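Local coordinates for protein argininosuccinate lyase (Chelativorans sp., PDB 6RXA) that is an EDDS lyase of the aspartase/fumarase superfamily, a C-N lyase that probably also cleaves argininosuccinate to fumarate and arginine, at residues T67-L72 with Q491-T496. The protein carries 2 engineered substitutions. Numbering follows the deposited sequence.
Sequences TILSGL and QQIIQT
Ile494 lies against both Leu69 and Ser70, and together with Ile493 it forms the part of 491-496 that touches 67-72. The contact joins helix 62-79, within the lyase family region, to the C-terminal part of the long helix 451-500, about 41 Å from the centre of the chain. The local axes of the two segments make 113°, with a closest approach of 9.2 Å. Packing is closest around Ile494, and its CA and that of Ser70 are the nearest pair, 6.9 Å apart. Ser70 OG lies 3.5 Å from Ile494 CG2, and CD1 of the same isoleucine comes equally near, so the hydroxyl sits against both branches. With OG beside its own backbone N (chi1 -72°), serine can make a weak hydrogen bond back to Ala66 O, and its small side chain is consistent with the backbones being nearest here.

Leu69 meets each isoleucine with a different part of itself: its CB rests on CD1 of Ile494 at 4.0 Å, while its CD1 reaches CG2 of Ile493 at 3.9 Å, the side chains of Leu69 and Ile493 crossing at about a right angle. Leu69 is buried and also touches Val51 of helix 35-56, which suits an all-carbon side chain whose branch at CG reaches Ile493. Ile493 in turn spreads over Val62, Ser65 and Ala66 of helix 62-79. Ser70 and both isoleucines are partly exposed, and on the solvent side Gln491, an exposed amide, stays beyond touching distance of 67-72. Cutting Ile494 back to an alanine is likely to open a gap beside Leu69 CB and strip the apolar cover from Ser70 OG. No hydrogen bond or salt bridge links the two segments, so their mutual hold depends on apolar burial and shape, over a modest 189 Å².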
loop_
_atom_site.group_PDB
_atom_site.type_symbol
_atom_site.label_atom_id
_atom_site.label_comp_id
_atom_site.label_asym_id
_atom_site.label_seq_id
_atom_site.Cartn_x
_atom_site.Cartn_y
_atom_site.Cartn_z
ATOM N N THR A 67 26.509 34.985 23.668
ATOM C CA THR A 67 25.813 35.855 22.727
ATOM C C THR A 67 24.835 35.059 21.874
ATOM O O THR A 67 23.673 35.450 21.707
ATOM C CB THR A 67 26.826 36.583 21.847
ATOM O OG1 THR A 67 27.717 37.346 22.671
ATOM C CG2 THR A 67 26.095 37.498 20.887
ATOM N N ILE A 68 25.290 33.921 21.342
ATOM C CA ILE A 68 24.436 33.056 20.538
ATOM C C ILE A 68 23.258 32.541 21.361
ATOM O O ILE A 68 22.100 32.635 20.942
ATOM C CB ILE A 68 25.264 31.899 19.948
ATOM C CG1 ILE A 68 26.269 32.438 18.925
ATOM C CG2 ILE A 68 24.348 30.870 19.294
ATOM C CD1 ILE A 68 27.348 31.449 18.522
ATOM N N LEU A 69 23.539 31.982 22.545
ATOM C CA LEU A 69 22.487 31.346 23.334
ATOM C C LEU A 69 21.412 32.344 23.752
ATOM O O LEU A 69 20.218 32.019 23.724
ATOM C CB LEU A 69 23.081 30.630 24.550
ATOM C CG LEU A 69 23.992 29.443 24.246
ATOM C CD1 LEU A 69 24.774 29.018 25.470
ATOM C CD2 LEU A 69 23.162 28.268 23.729
ATOM N N SER A 70 21.804 33.559 24.148
ATOM C CA SER A 70 20.798 34.573 24.453
ATOM C C SER A 70 19.992 34.933 23.208
ATOM O O SER A 70 18.778 35.149 23.286
ATOM C CB SER A 70 21.459 35.816 25.045
ATOM O OG SER A 70 21.899 35.566 26.364
ATOM N N GLY A 71 20.647 34.989 22.046
ATOM C CA GLY A 71 19.922 35.256 20.814
ATOM C C GLY A 71 18.926 34.171 20.459
ATOM O O GLY A 71 17.842 34.456 19.938
ATOM N N LEU A 72 19.278 32.902 20.711
ATOM C CA LEU A 72 18.346 31.813 20.434
ATOM C C LEU A 72 17.036 32.010 21.190
ATOM O O LEU A 72 15.951 31.786 20.640
ATOM C CB LEU A 72 18.957 30.458 20.796
ATOM C CG LEU A 72 20.195 30.021 20.026
ATOM C CD1 LEU A 72 20.710 28.714 20.640
ATOM C CD2 LEU A 72 19.907 29.848 18.557
ATOM N N GLN A 491 22.301 28.441 31.031
ATOM C CA GLN A 491 22.260 29.566 31.958
ATOM C C GLN A 491 23.639 29.841 32.547
ATOM O O GLN A 491 24.024 31.007 32.712
ATOM C CB GLN A 491 21.199 29.344 33.030
ATOM C CG GLN A 491 19.767 29.547 32.528
ATOM C CD GLN A 491 19.601 30.766 31.617
ATOM O OE1 GLN A 491 19.147 30.643 30.466
ATOM N NE2 GLN A 491 19.979 31.945 32.122
ATOM N N GLN A 492 24.413 28.790 32.847
ATOM C CA GLN A 492 25.781 28.977 33.332
ATOM C C GLN A 492 26.584 29.850 32.374
ATOM O O GLN A 492 27.253 30.804 32.793
ATOM C CB GLN A 492 26.468 27.616 33.502
ATOM C CG GLN A 492 26.058 26.875 34.751
ATOM C CD GLN A 492 26.365 25.388 34.707
ATOM O OE1 GLN A 492 26.959 24.863 33.748
ATOM N NE2 GLN A 492 25.930 24.686 35.747
ATOM N N ILE A 493 26.524 29.538 31.081
ATOM C CA ILE A 493 27.293 30.277 30.089
ATOM C C ILE A 493 26.809 31.717 29.997
ATOM O O ILE A 493 27.611 32.659 30.016
ATOM C CB ILE A 493 27.214 29.561 28.731
ATOM C CG1 ILE A 493 28.029 28.265 28.771
ATOM C CG2 ILE A 493 27.720 30.463 27.622
ATOM C CD1 ILE A 493 27.669 27.251 27.685
ATOM N N ILE A 494 25.494 31.915 29.898
ATOM C CA ILE A 494 24.962 33.268 29.736
ATOM C C ILE A 494 25.303 34.121 30.952
ATOM O O ILE A 494 25.723 35.281 30.832
ATOM C CB ILE A 494 23.449 33.236 29.462
ATOM C CG1 ILE A 494 23.168 32.641 28.083
ATOM C CG2 ILE A 494 22.866 34.649 29.569
ATOM C CD1 ILE A 494 21.687 32.366 27.814
ATOM N N GLN A 495 25.101 33.573 32.152
ATOM C CA GLN A 495 25.287 34.378 33.351
ATOM C C GLN A 495 26.761 34.637 33.634
ATOM O O GLN A 495 27.125 35.720 34.115
ATOM C CB GLN A 495 24.632 33.703 34.552
ATOM C CG GLN A 495 23.124 33.705 34.483
ATOM C CD GLN A 495 22.564 35.110 34.397
ATOM O OE1 GLN A 495 22.907 35.977 35.199
ATOM N NE2 GLN A 495 21.720 35.349 33.406
ATOM N N THR A 496 27.618 33.642 33.388
ATOM C CA THR A 496 29.047 33.849 33.588
ATOM C C THR A 496 29.570 34.934 32.656
ATOM O O THR A 496 30.342 35.805 33.073
ATOM C CB THR A 496 29.808 32.538 33.386
ATOM O OG1 THR A 496 29.427 31.608 34.406
ATOM C CG2 THR A 496 31.309 32.783 33.456
#